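Long-range contacts in polycyclic ketone monooxygenase (Myceliophthora thermophila, PDB 5MQ6), which catalyses Baeyer-Villiger oxidation of ketones, being particularly active on polycyclic ones, to esters or lactones with FAD as cofactor: residues Ala216-Leu221 with Asn526-Pro531; Glu15-His20 with Leu388-Leu393; Gly147-Ser152 with Arg311-Val316. All blocks are in the same frame, centred on the assembly; numbering follows the deposited sequence.

How the contacts relate
Contact 1 is the buried one, a pairing of two parallel strands in the sheet of the FAD-binding part of the fold. Contacts 2 and 3 lie at the surface and hold other elements: contact 2 sets the short N-terminal helix across the long helix 378-406, and contact 3 ties two loops beside the start of helix 315-322. The chemistry follows the place. Regular backbone hydrogen bonds and apolar faces build contact 1, sparse side-chain packing and a long ion pair build contact 2, and two hydrogen bonds from one threonine build contact 3. None touches another: the centres of contacts 1 and 2 are about 45 Å apart, and those of contacts 1 and 3 about 35 Å.

Contact 1 (Ala216-Leu221 with Asn526-Pro531); sequences ARYVLL and NLFFTP
V219, L220 and L221 pair in parallel with L527, F528 and F529, the axes of strands 218-221 and 527-529 lying 12° apart and 4.6 Å from each other at closest approach. The bonds switch direction along the seam: V219 N reaches N526 O, F528 N reaches V219 O, L221 N meets F528 O at 2.8 Å, and T530 N closes on L221 O. At the start of the pairing the amide of N526 stacks on the Y218 ring, planes 13° apart, with ND2 3.8 Å above the ring plane and over its centre. The same ND2 gives a hydrogen bond of 3.0 Å to R217 O, meeting it from above the carbonyl plane; bonds from ND2 to A567 and from V569 to OD1 further fix the amide's rotation. Y218 CG is anti to its own carbonyl carbon (chi1 -74°), which places the ring against the N526 amide; its edge lies near F528, CE1 4.2 Å from F528 CE2, while its hydroxyl bonds E560. Replacing Y218 with an alanine would probably leave the N526 amide without its stacking surface and E560 without this hydroxyl partner. L220 lies alongside F528 on the face packed against helix 541-562; on the reverse face L527 CD1 sits 3.8 Å from V219 CG1 and also touches L221. Strand 218-221 in turn pairs with strand 78-84, which leads toward a glycine-rich turn at the FAD, consistent with a Rossmann-type motif; strand 527-529 thus adds a parallel strand beside 218-221, as in a dinucleotide-binding fold.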
ATOM      1  N   ALA A 216      26.855  -2.544  -2.380  1.00 15.58           N
ATOM      2  CA  ALA A 216      26.646  -1.670  -1.220  1.00 17.25           C
ATOM      3  C   ALA A 216      26.966  -2.351   0.073  1.00 17.22           C
ATOM      4  O   ALA A 216      26.779  -3.545   0.169  1.00 17.86           O
ATOM      5  CB  ALA A 216      25.193  -1.187  -1.175  1.00 17.70           C
ATOM      6  N   ARG A 217      27.252  -1.580   1.112  1.00 17.30           N
ATOM      7  CA  ARG A 217      27.459  -2.170   2.471  1.00 15.10           C
ATOM      8  C   ARG A 217      26.124  -2.538   3.088  1.00 14.65           C
ATOM      9  O   ARG A 217      26.011  -3.527   3.726  1.00 17.92           O
ATOM     10  CB  ARG A 217      28.158  -1.119   3.379  1.00 14.80           C
ATOM     11  CG  ARG A 217      29.562  -0.792   2.864  1.00 14.85           C
ATOM     12  CD  ARG A 217      30.133   0.227   3.838  1.00 16.71           C
ATOM     13  NE  ARG A 217      31.447   0.614   3.526  1.00 17.55           N
ATOM     14  CZ  ARG A 217      32.151   1.528   4.157  1.00 19.11           C
ATOM     15  NH1 ARG A 217      31.683   2.121   5.236  1.00 18.98           N
ATOM     16  NH2 ARG A 217      33.381   1.760   3.731  1.00 19.02           N
ATOM     17  N   TYR A 218      25.115  -1.702   2.880  1.00 14.41           N
ATOM     18  CA  TYR A 218      23.789  -1.889   3.367  1.00 14.36           C
ATOM     19  C   TYR A 218      22.758  -1.792   2.248  1.00 15.92           C
ATOM     20  O   TYR A 218      22.896  -0.884   1.335  1.00 14.22           O
ATOM     21  CB  TYR A 218      23.496  -0.742   4.313  1.00 15.26           C
ATOM     22  CG  TYR A 218      24.139  -0.746   5.660  1.00 14.83           C
ATOM     23  CD1 TYR A 218      23.579  -1.439   6.751  1.00 14.38           C
ATOM     24  CD2 TYR A 218      25.292   0.014   5.911  1.00 15.65           C
ATOM     25  CE1 TYR A 218      24.114  -1.356   8.036  1.00 13.35           C
ATOM     26  CE2 TYR A 218      25.824   0.068   7.179  1.00 15.68           C
ATOM     27  CZ  TYR A 218      25.249  -0.582   8.220  1.00 15.00           C
ATOM     28  OH  TYR A 218      25.901  -0.454   9.445  1.00 17.42           O
ATOM     29  N   VAL A 219      21.726  -2.621   2.349  1.00 13.57           N
ATOM     30  CA  VAL A 219      20.581  -2.485   1.446  1.00 14.96           C
ATOM     31  C   VAL A 219      19.344  -2.229   2.275  1.00 13.37           C
ATOM     32  O   VAL A 219      19.040  -2.954   3.138  1.00 14.82           O
ATOM     33  CB  VAL A 219      20.375  -3.719   0.560  1.00 16.07           C
ATOM     34  CG1 VAL A 219      19.045  -3.671  -0.244  1.00 15.67           C
ATOM     35  CG2 VAL A 219      21.570  -3.929  -0.353  1.00 16.38           C
ATOM     36  N   LEU A 220      18.644  -1.157   1.980  1.00 13.54           N
ATOM     37  CA  LEU A 220      17.410  -0.767   2.673  1.00 15.06           C
ATOM     38  C   LEU A 220      16.220  -0.893   1.666  1.00 14.45           C
ATOM     39  O   LEU A 220      16.150  -0.148   0.685  1.00 14.20           O
ATOM     40  CB  LEU A 220      17.596   0.672   3.062  1.00 17.27           C
ATOM     41  CG  LEU A 220      18.498   1.052   4.217  1.00 19.69           C
ATOM     42  CD1 LEU A 220      19.308   0.050   4.885  1.00 23.45           C
ATOM     43  CD2 LEU A 220      18.926   2.469   4.260  1.00 21.08           C
ATOM     44  N   LEU A 221      15.282  -1.778   1.916  1.00 15.10           N
ATOM     45  CA  LEU A 221      14.150  -1.918   0.996  1.00 16.72           C
ATOM     46  C   LEU A 221      13.002  -1.007   1.426  1.00 16.75           C
ATOM     47  O   LEU A 221      12.514  -1.095   2.548  1.00 17.83           O
ATOM     48  CB  LEU A 221      13.665  -3.333   0.953  1.00 17.77           C
ATOM     49  CG  LEU A 221      14.690  -4.380   0.616  1.00 18.41           C
ATOM     50  CD1 LEU A 221      13.959  -5.696   0.670  1.00 22.62           C
ATOM     51  CD2 LEU A 221      15.478  -4.273  -0.671  1.00 19.35           C
ATOM     52  N   ASN A 526      23.178  -6.543   7.331  1.00 14.18           N
ATOM     53  CA  ASN A 526      23.132  -5.283   6.646  1.00 14.91           C
ATOM     54  C   ASN A 526      22.003  -5.128   5.675  1.00 14.24           C
ATOM     55  O   ASN A 526      22.054  -4.264   4.831  1.00 16.07           O
ATOM     56  CB  ASN A 526      24.497  -4.902   6.042  1.00 15.00           C
ATOM     57  CG  ASN A 526      25.493  -4.504   7.105  1.00 16.99           C
ATOM     58  OD1 ASN A 526      25.242  -4.700   8.304  1.00 19.63           O
ATOM     59  ND2 ASN A 526      26.648  -3.933   6.677  1.00 16.71           N
ATOM     60  N   LEU A 527      20.928  -5.865   5.852  1.00 14.93           N
ATOM     61  CA  LEU A 527      19.708  -5.695   5.015  1.00 16.58           C
ATOM     62  C   LEU A 527      18.627  -5.339   5.960  1.00 15.72           C
ATOM     63  O   LEU A 527      18.455  -5.989   6.995  1.00 13.61           O
ATOM     64  CB  LEU A 527      19.314  -7.025   4.381  1.00 17.80           C
ATOM     65  CG  LEU A 527      17.982  -7.070   3.617  1.00 18.14           C
ATOM     66  CD1 LEU A 527      17.976  -6.149   2.379  1.00 18.22           C
ATOM     67  CD2 LEU A 527      17.608  -8.506   3.255  1.00 17.73           C
ATOM     68  N   PHE A 528      17.864  -4.319   5.589  1.00 16.66           N
ATOM     69  CA  PHE A 528      16.691  -3.916   6.312  1.00 14.58           C
ATOM     70  C   PHE A 528      15.534  -3.630   5.398  1.00 13.70           C
ATOM     71  O   PHE A 528      15.753  -3.288   4.261  1.00 14.22           O
ATOM     72  CB  PHE A 528      17.013  -2.654   7.184  1.00 15.10           C
ATOM     73  CG  PHE A 528      18.031  -2.919   8.263  1.00 13.85           C
ATOM     74  CD1 PHE A 528      17.632  -3.387   9.550  1.00 14.48           C
ATOM     75  CD2 PHE A 528      19.350  -2.668   8.042  1.00 13.84           C
ATOM     76  CE1 PHE A 528      18.592  -3.583  10.523  1.00 16.44           C
ATOM     77  CE2 PHE A 528      20.326  -2.917   9.029  1.00 13.21           C
ATOM     78  CZ  PHE A 528      19.938  -3.307  10.260  1.00 15.14           C
ATOM     79  N   PHE A 529      14.318  -3.722   5.919  1.00 14.61           N
ATOM     80  CA  PHE A 529      13.137  -3.541   5.114  1.00 15.15           C
ATOM     81  C   PHE A 529      12.080  -2.907   5.939  1.00 14.76           C
ATOM     82  O   PHE A 529      12.013  -3.132   7.126  1.00 13.53           O
ATOM     83  CB  PHE A 529      12.678  -4.853   4.433  1.00 15.73           C
ATOM     84  CG  PHE A 529      12.895  -6.123   5.267  1.00 17.12           C
ATOM     85  CD1 PHE A 529      11.935  -6.554   6.166  1.00 17.81           C
ATOM     86  CD2 PHE A 529      14.052  -6.927   5.143  1.00 20.26           C
ATOM     87  CE1 PHE A 529      12.098  -7.730   6.925  1.00 18.21           C
ATOM     88  CE2 PHE A 529      14.210  -8.082   5.945  1.00 18.91           C
ATOM     89  CZ  PHE A 529      13.250  -8.473   6.841  1.00 15.61           C
ATOM     90  N   THR A 530      11.220  -2.131   5.280  1.00 15.57           N
ATOM     91  CA  THR A 530      10.160  -1.420   5.992  1.00 16.46           C
ATOM     92  C   THR A 530       9.257  -2.476   6.581  1.00 15.80           C
ATOM     93  O   THR A 530       9.035  -3.474   5.991  1.00 18.52           O
ATOM     94  CB  THR A 530       9.408  -0.421   5.107  1.00 16.99           C
ATOM     95  OG1 THR A 530       9.064  -1.016   3.866  1.00 19.43           O
ATOM     96  CG2 THR A 530      10.290   0.674   4.653  1.00 17.80           C
ATOM     97  N   PRO A 531       8.823  -2.297   7.793  1.00 14.54           N
ATOM     98  CA  PRO A 531       8.158  -3.434   8.412  1.00 17.98           C
ATOM     99  C   PRO A 531       6.752  -3.721   7.848  1.00 22.52           C
ATOM    100  O   PRO A 531       5.921  -2.844   7.873  1.00 28.30           O
ATOM    101  CB  PRO A 531       8.098  -3.022   9.888  1.00 15.94           C
ATOM    102  CG  PRO A 531       8.124  -1.511   9.883  1.00 16.71           C
ATOM    103  CD  PRO A 531       8.827  -1.091   8.644  1.00 14.95           C
TER
HETATM  104  O   HOH W   1       9.953  -2.701   1.907  1.00 33.10           O

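Contact 2 (Glu15-His20 with Leu388-Leu393); sequences EDLKLH and LYKLDL
L393, H20 and K390 supply most of the surface buried where helix 15-19 crosses the long helix 378-406, the two local axes 98° apart and 11.4 Å from each other at closest approach. The imidazole of H20 touches both of the others: its CE1 is 4.0 Å from K390 CG and its NE2 is 4.0 Å from L393 CD2, both approaching the ring obliquely. L393 CG stands anti to its backbone N (chi1 167°), and this directs the isobutyl group to the incoming helix, where CD1 also packs on L19. At the ring edge, near its plane, Y389 O lies 4.2 Å from NE2, and this buried nitrogen has no polar partner in the model; as H20 is poorly ordered, the detail deserves caution. K390 runs past the ring with its chain bent at its last two torsions and crosses D16 at about a right angle. Its NZ makes a long salt bridge of 4.0 Å to D16 OD2, so the attraction is probably modest, and the same NZ lies 3.4 Å from the methyl L17 CD2. Beyond the crossing, L393 also packs on L22 and Y389 on Y26, both of helix 22-31, while Y389 meets W423 edge-to-face and D392 bonds T422. Helix 378-406 is thus bordered by the N-terminal helices 15-19 and 22-31 and by the loop carrying T422 and W423.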
ATOM      1  N   GLU A  15     -33.626  -7.063  20.610  1.00 67.64           N
ATOM      2  CA  GLU A  15     -33.397  -6.235  19.421  1.00 69.39           C
ATOM      3  C   GLU A  15     -31.892  -6.151  18.922  1.00 64.13           C
ATOM      4  O   GLU A  15     -31.603  -6.584  17.797  1.00 59.95           O
ATOM      5  CB  GLU A  15     -34.066  -4.851  19.642  1.00 70.95           C
ATOM      6  CG  GLU A  15     -33.392  -3.881  20.623  1.00 83.70           C
ATOM      7  CD  GLU A  15     -33.033  -4.473  21.997  1.00 89.99           C
ATOM      8  OE1 GLU A  15     -31.801  -4.607  22.315  1.00 71.87           O
ATOM      9  OE2 GLU A  15     -33.990  -4.814  22.745  1.00 96.72           O
ATOM     10  N   ASP A  16     -30.958  -5.658  19.755  1.00 60.93           N
ATOM     11  CA  ASP A  16     -29.499  -5.583  19.457  1.00 58.95           C
ATOM     12  C   ASP A  16     -29.031  -6.948  18.886  1.00 60.58           C
ATOM     13  O   ASP A  16     -28.449  -7.005  17.751  1.00 53.59           O
ATOM     14  CB  ASP A  16     -28.737  -5.188  20.768  1.00 68.59           C
ATOM     15  CG  ASP A  16     -27.156  -5.381  20.719  1.00 84.79           C
ATOM     16  OD1 ASP A  16     -26.422  -4.457  20.223  1.00 64.19           O
ATOM     17  OD2 ASP A  16     -26.645  -6.411  21.276  1.00 97.19           O
ATOM     18  N   LEU A  17     -29.351  -8.032  19.625  1.00 43.33           N
ATOM     19  CA  LEU A  17     -28.847  -9.388  19.277  1.00 53.43           C
ATOM     20  C   LEU A  17     -29.588  -9.938  18.036  1.00 58.32           C
ATOM     21  O   LEU A  17     -28.980 -10.588  17.166  1.00 59.03           O
ATOM     22  CB  LEU A  17     -28.836 -10.376  20.471  1.00 54.21           C
ATOM     23  CG  LEU A  17     -28.004  -9.930  21.724  1.00 63.85           C
ATOM     24  CD1 LEU A  17     -28.130 -10.915  22.891  1.00 70.47           C
ATOM     25  CD2 LEU A  17     -26.531  -9.677  21.405  1.00 64.83           C
ATOM     26  N   LYS A  18     -30.875  -9.622  17.922  1.00 60.85           N
ATOM     27  CA  LYS A  18     -31.621  -9.942  16.720  1.00 65.84           C
ATOM     28  C   LYS A  18     -30.948  -9.339  15.484  1.00 52.03           C
ATOM     29  O   LYS A  18     -30.657 -10.053  14.547  1.00 54.41           O
ATOM     30  CB  LYS A  18     -33.071  -9.442  16.809  1.00 76.76           C
ATOM     31  CG  LYS A  18     -34.037 -10.533  17.203  1.00 77.22           C
ATOM     32  CD  LYS A  18     -34.252 -11.460  16.015  1.00 81.78           C
ATOM     33  CE  LYS A  18     -34.736 -12.841  16.432  1.00 87.48           C
ATOM     34  NZ  LYS A  18     -33.720 -13.898  16.130  1.00 81.21           N
ATOM     35  N   LEU A  19     -30.697  -8.030  15.495  1.00 50.29           N
ATOM     36  CA  LEU A  19     -30.083  -7.344  14.354  1.00 58.28           C
ATOM     37  C   LEU A  19     -28.818  -8.129  13.838  1.00 53.22           C
ATOM     38  O   LEU A  19     -28.563  -8.100  12.660  1.00 53.97           O
ATOM     39  CB  LEU A  19     -29.877  -5.814  14.629  1.00 56.04           C
ATOM     40  CG  LEU A  19     -29.474  -4.760  13.544  1.00 62.84           C
ATOM     41  CD1 LEU A  19     -29.979  -5.044  12.129  1.00 56.40           C
ATOM     42  CD2 LEU A  19     -29.861  -3.315  13.941  1.00 66.60           C
ATOM     43  N   HIS A  20     -28.126  -8.937  14.647  1.00 62.90           N
ATOM     44  CA  HIS A  20     -27.136  -9.909  14.032  1.00 68.82           C
ATOM     45  C   HIS A  20     -27.728 -11.219  13.377  1.00 67.23           C
ATOM     46  O   HIS A  20     -27.288 -12.305  13.602  1.00 61.10           O
ATOM     47  CB  HIS A  20     -26.018 -10.174  14.996  1.00 69.94           C
ATOM     48  CG  HIS A  20     -25.440  -8.917  15.581  1.00 89.63           C
ATOM     49  ND1 HIS A  20     -25.831  -8.410  16.805  1.00 94.06           N
ATOM     50  CD2 HIS A  20     -24.521  -8.047  15.092  1.00 96.27           C
ATOM     51  CE1 HIS A  20     -25.159  -7.300  17.061  1.00 88.68           C
ATOM     52  NE2 HIS A  20     -24.360  -7.056  16.035  1.00 93.19           N
ATOM     53  N   LEU A 388     -16.285  -7.061  18.345  1.00 28.95           N
ATOM     54  CA  LEU A 388     -15.940  -6.292  17.145  1.00 27.62           C
ATOM     55  C   LEU A 388     -17.139  -6.119  16.227  1.00 26.71           C
ATOM     56  O   LEU A 388     -17.358  -5.031  15.731  1.00 25.51           O
ATOM     57  CB  LEU A 388     -14.815  -6.941  16.367  1.00 28.04           C
ATOM     58  CG  LEU A 388     -13.471  -6.900  17.078  1.00 26.36           C
ATOM     59  CD1 LEU A 388     -12.555  -7.778  16.295  1.00 26.78           C
ATOM     60  CD2 LEU A 388     -12.917  -5.483  17.125  1.00 26.06           C
ATOM     61  N   TYR A 389     -17.904  -7.180  15.997  1.00 29.23           N
ATOM     62  CA  TYR A 389     -19.150  -7.067  15.212  1.00 26.92           C
ATOM     63  C   TYR A 389     -20.152  -6.021  15.801  1.00 28.82           C
ATOM     64  O   TYR A 389     -20.760  -5.204  15.051  1.00 26.53           O
ATOM     65  CB  TYR A 389     -19.791  -8.456  15.021  1.00 29.14           C
ATOM     66  CG  TYR A 389     -19.203  -9.174  13.838  1.00 29.12           C
ATOM     67  CD1 TYR A 389     -18.042  -9.909  13.943  1.00 34.17           C
ATOM     68  CD2 TYR A 389     -19.797  -9.111  12.609  1.00 33.05           C
ATOM     69  CE1 TYR A 389     -17.476 -10.546  12.836  1.00 34.11           C
ATOM     70  CE2 TYR A 389     -19.236  -9.724  11.507  1.00 32.49           C
ATOM     71  CZ  TYR A 389     -18.079 -10.451  11.637  1.00 35.17           C
ATOM     72  OH  TYR A 389     -17.519 -11.065  10.531  1.00 40.18           O
ATOM     73  N   LYS A 390     -20.295  -6.028  17.120  1.00 26.39           N
ATOM     74  CA  LYS A 390     -21.136  -5.044  17.804  1.00 28.38           C
ATOM     75  C   LYS A 390     -20.544  -3.678  17.704  1.00 27.16           C
ATOM     76  O   LYS A 390     -21.269  -2.745  17.484  1.00 27.77           O
ATOM     77  CB  LYS A 390     -21.339  -5.339  19.288  1.00 35.27           C
ATOM     78  CG  LYS A 390     -22.215  -6.546  19.633  1.00 42.26           C
ATOM     79  CD  LYS A 390     -22.802  -6.412  21.067  1.00 50.19           C
ATOM     80  CE  LYS A 390     -22.385  -7.507  22.062  1.00 55.30           C
ATOM     81  NZ  LYS A 390     -23.442  -8.543  22.254  1.00 59.33           N
ATOM     82  N   LEU A 391     -19.232  -3.540  17.865  1.00 25.45           N
ATOM     83  CA  LEU A 391     -18.615  -2.249  17.655  1.00 25.32           C
ATOM     84  C   LEU A 391     -18.833  -1.630  16.260  1.00 23.60           C
ATOM     85  O   LEU A 391     -19.078  -0.414  16.100  1.00 24.46           O
ATOM     86  CB  LEU A 391     -17.120  -2.377  17.935  1.00 29.49           C
ATOM     87  CG  LEU A 391     -16.293  -1.108  17.976  1.00 30.86           C
ATOM     88  CD1 LEU A 391     -16.822  -0.128  19.043  1.00 29.47           C
ATOM     89  CD2 LEU A 391     -14.819  -1.550  18.195  1.00 31.75           C
ATOM     90  N   ASP A 392     -18.772  -2.466  15.240  1.00 23.27           N
ATOM     91  CA  ASP A 392     -18.920  -2.004  13.871  1.00 21.71           C
ATOM     92  C   ASP A 392     -20.334  -1.666  13.413  1.00 23.51           C
ATOM     93  O   ASP A 392     -20.535  -0.906  12.414  1.00 22.02           O
ATOM     94  CB  ASP A 392     -18.380  -3.043  12.928  1.00 22.65           C
ATOM     95  CG  ASP A 392     -18.083  -2.464  11.585  1.00 22.23           C
ATOM     96  OD1 ASP A 392     -17.510  -1.366  11.519  1.00 22.02           O
ATOM     97  OD2 ASP A 392     -18.460  -3.105  10.575  1.00 25.65           O
ATOM     98  N   LEU A 393     -21.313  -2.270  14.069  1.00 22.98           N
ATOM     99  CA  LEU A 393     -22.674  -2.208  13.619  1.00 25.46           C
ATOM    100  C   LEU A 393     -23.170  -0.769  13.341  1.00 20.67           C
ATOM    101  O   LEU A 393     -23.724  -0.516  12.268  1.00 24.57           O
ATOM    102  CB  LEU A 393     -23.576  -2.932  14.618  1.00 31.47           C
ATOM    103  CG  LEU A 393     -25.062  -2.684  14.429  1.00 33.40           C
ATOM    104  CD1 LEU A 393     -25.484  -3.304  13.153  1.00 33.32           C
ATOM    105  CD2 LEU A 393     -25.777  -3.336  15.583  1.00 44.28           C
TER

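Contact 3 (Gly147-Ser152 with Arg311-Val316); sequences GYIPKS and RPTDPV
T313 grips P150 and K151 in a surface contact between two loops, one running from helix 143-146 toward helix 157-170, the other leading into helix 315-322. The backbones form a single bridge, S152 to P312, with their CA atoms 4.1 Å apart, rather than a regular strand pair. T313 N donates to K151 O over 3.0 Å in an almost straight bond, 174° at the hydrogen, although it arrives from above the carbonyl plane. Its hydroxyl takes the preceding carbonyl: OG1 donates to P150 O at 2.5 Å, short enough that the exact length is doubtful, again from above the carbonyl plane. CG2 of T313 stands anti to the backbone N and meets I149 CG2 at 4.0 Å, the two side chains crossing at about a right angle. Next to the bridge, S152 CB rests 3.4 Å from R311 O. Neighbouring groups hold both loops: Y137 also bonds the T313 hydroxyl, I149 and P150 pack on W318 of helix 315-322, and D314 caps that helix at its N-terminal end through the amide of E317, whose carboxylate pairs with R311. The local alignment of the loops probably rests largely on a few directional polar bonds, first the T313 amide to K151 and then its hydroxyl to the carbonyl before, with little apolar contact between the two segments themselves.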
ATOM      1  N   GLY A 147       8.730  23.033   5.636  1.00 28.83           N
ATOM      2  CA  GLY A 147       7.861  24.214   5.646  1.00 30.71           C
ATOM      3  C   GLY A 147       6.653  24.261   4.684  1.00 27.18           C
ATOM      4  O   GLY A 147       6.008  25.247   4.575  1.00 28.56           O
ATOM      5  N   TYR A 148       6.304  23.180   4.027  1.00 24.59           N
ATOM      6  CA  TYR A 148       5.255  23.177   3.041  1.00 24.44           C
ATOM      7  C   TYR A 148       3.880  23.125   3.709  1.00 28.89           C
ATOM      8  O   TYR A 148       3.696  22.451   4.740  1.00 26.09           O
ATOM      9  CB  TYR A 148       5.400  21.990   2.118  1.00 24.20           C
ATOM     10  CG  TYR A 148       4.354  21.994   1.038  1.00 24.44           C
ATOM     11  CD1 TYR A 148       4.318  23.026   0.084  1.00 26.46           C
ATOM     12  CD2 TYR A 148       3.379  21.014   0.982  1.00 24.29           C
ATOM     13  CE1 TYR A 148       3.362  23.060  -0.904  1.00 26.65           C
ATOM     14  CE2 TYR A 148       2.388  21.049  -0.022  1.00 26.32           C
ATOM     15  CZ  TYR A 148       2.370  22.078  -0.933  1.00 27.81           C
ATOM     16  OH  TYR A 148       1.417  22.122  -1.892  1.00 28.89           O
ATOM     17  N   ILE A 149       2.932  23.873   3.136  1.00 29.12           N
ATOM     18  CA  ILE A 149       1.557  23.954   3.659  1.00 29.50           C
ATOM     19  C   ILE A 149       0.728  23.373   2.555  1.00 25.89           C
ATOM     20  O   ILE A 149       0.602  24.000   1.518  1.00 27.13           O
ATOM     21  CB  ILE A 149       1.097  25.422   3.959  1.00 29.68           C
ATOM     22  CG1 ILE A 149       1.956  26.014   5.025  1.00 29.72           C
ATOM     23  CG2 ILE A 149      -0.346  25.496   4.461  1.00 26.81           C
ATOM     24  CD1 ILE A 149       1.793  27.496   5.267  1.00 37.79           C
ATOM     25  N   PRO A 150       0.154  22.172   2.753  1.00 21.12           N
ATOM     26  CA  PRO A 150      -0.733  21.644   1.780  1.00 21.42           C
ATOM     27  C   PRO A 150      -1.956  22.550   1.498  1.00 23.63           C
ATOM     28  O   PRO A 150      -2.419  23.239   2.417  1.00 19.67           O
ATOM     29  CB  PRO A 150      -1.136  20.279   2.362  1.00 21.40           C
ATOM     30  CG  PRO A 150      -0.025  19.939   3.268  1.00 22.40           C
ATOM     31  CD  PRO A 150       0.245  21.273   3.899  1.00 23.54           C
ATOM     32  N   LYS A 151      -2.402  22.523   0.243  1.00 22.01           N
ATOM     33  CA  LYS A 151      -3.437  23.430  -0.285  1.00 30.01           C
ATOM     34  C   LYS A 151      -4.848  23.104   0.200  1.00 30.96           C
ATOM     35  O   LYS A 151      -5.674  23.976   0.278  1.00 28.25           O
ATOM     36  CB  LYS A 151      -3.446  23.411  -1.798  1.00 32.63           C
ATOM     37  CG  LYS A 151      -2.206  24.060  -2.426  1.00 39.36           C
ATOM     38  CD  LYS A 151      -2.021  23.606  -3.865  1.00 53.77           C
ATOM     39  CE  LYS A 151      -0.763  24.234  -4.508  1.00 64.11           C
ATOM     40  NZ  LYS A 151      -0.294  23.476  -5.710  1.00 67.83           N
ATOM     41  N   SER A 152      -5.090  21.838   0.495  1.00 29.04           N
ATOM     42  CA  SER A 152      -6.412  21.288   0.876  1.00 25.06           C
ATOM     43  C   SER A 152      -6.304  20.235   1.996  1.00 26.40           C
ATOM     44  O   SER A 152      -5.165  19.796   2.415  1.00 22.53           O
ATOM     45  CB  SER A 152      -7.055  20.658  -0.328  1.00 27.00           C
ATOM     46  OG  SER A 152      -7.176  21.616  -1.377  1.00 34.71           O
ATOM     47  N   ARG A 311     -11.997  20.317   1.600  1.00 33.67           N
ATOM     48  CA  ARG A 311     -11.997  21.638   2.157  1.00 38.15           C
ATOM     49  C   ARG A 311     -10.601  22.259   1.797  1.00 43.43           C
ATOM     50  O   ARG A 311      -9.549  21.571   1.855  1.00 37.08           O
ATOM     51  CB  ARG A 311     -12.082  21.434   3.679  1.00 41.35           C
ATOM     52  CG  ARG A 311     -12.788  22.438   4.514  1.00 49.68           C
ATOM     53  CD  ARG A 311     -12.643  22.198   6.047  1.00 53.80           C
ATOM     54  NE  ARG A 311     -11.256  21.980   6.423  1.00 61.05           N
ATOM     55  CZ  ARG A 311     -10.270  22.900   6.468  1.00 78.01           C
ATOM     56  NH1 ARG A 311     -10.530  24.198   6.267  1.00 79.53           N
ATOM     57  NH2 ARG A 311      -8.992  22.521   6.746  1.00 80.08           N
ATOM     58  N   PRO A 312     -10.564  23.548   1.428  1.00 43.14           N
ATOM     59  CA  PRO A 312      -9.264  24.239   1.280  1.00 35.35           C
ATOM     60  C   PRO A 312      -8.588  24.445   2.642  1.00 28.65           C
ATOM     61  O   PRO A 312      -9.253  24.471   3.643  1.00 31.02           O
ATOM     62  CB  PRO A 312      -9.657  25.579   0.624  1.00 34.72           C
ATOM     63  CG  PRO A 312     -11.102  25.752   1.040  1.00 34.78           C
ATOM     64  CD  PRO A 312     -11.675  24.378   0.921  1.00 37.70           C
ATOM     65  N   THR A 313      -7.274  24.520   2.704  1.00 27.37           N
ATOM     66  CA  THR A 313      -6.584  24.764   3.976  1.00 33.40           C
ATOM     67  C   THR A 313      -6.904  26.220   4.399  1.00 35.78           C
ATOM     68  O   THR A 313      -6.857  27.098   3.561  1.00 35.08           O
ATOM     69  CB  THR A 313      -5.012  24.624   3.837  1.00 30.00           C
ATOM     70  OG1 THR A 313      -4.691  23.292   3.481  1.00 32.38           O
ATOM     71  CG2 THR A 313      -4.304  24.934   5.101  1.00 30.74           C
ATOM     72  N   ASP A 314      -7.178  26.434   5.678  1.00 40.59           N
ATOM     73  CA  ASP A 314      -7.402  27.767   6.250  1.00 49.07           C
ATOM     74  C   ASP A 314      -6.184  28.267   6.991  1.00 44.27           C
ATOM     75  O   ASP A 314      -5.776  27.642   7.973  1.00 48.82           O
ATOM     76  CB  ASP A 314      -8.561  27.782   7.261  1.00 52.68           C
ATOM     77  CG  ASP A 314      -8.660  29.131   7.972  1.00 55.28           C
ATOM     78  OD1 ASP A 314      -8.804  30.138   7.275  1.00 57.80           O
ATOM     79  OD2 ASP A 314      -8.508  29.211   9.206  1.00 61.50           O
ATOM     80  N   PRO A 315      -5.667  29.439   6.617  1.00 51.39           N
ATOM     81  CA  PRO A 315      -4.358  29.859   7.161  1.00 49.11           C
ATOM     82  C   PRO A 315      -4.382  30.153   8.621  1.00 51.26           C
ATOM     83  O   PRO A 315      -3.323  30.079   9.255  1.00 48.15           O
ATOM     84  CB  PRO A 315      -4.039  31.142   6.403  1.00 52.38           C
ATOM     85  CG  PRO A 315      -4.978  31.154   5.229  1.00 55.30           C
ATOM     86  CD  PRO A 315      -6.211  30.466   5.716  1.00 53.88           C
ATOM     87  N   VAL A 316      -5.571  30.467   9.157  1.00 44.68           N
ATOM     88  CA  VAL A 316      -5.705  30.657  10.619  1.00 52.09           C
ATOM     89  C   VAL A 316      -5.767  29.303  11.332  1.00 45.70           C
ATOM     90  O   VAL A 316      -5.201  29.107  12.426  1.00 44.08           O
ATOM     91  CB  VAL A 316      -6.843  31.665  11.075  1.00 56.86           C
ATOM     92  CG1 VAL A 316      -7.614  32.323   9.899  1.00 62.81           C
ATOM     93  CG2 VAL A 316      -7.775  31.054  12.136  1.00 55.48           C
TER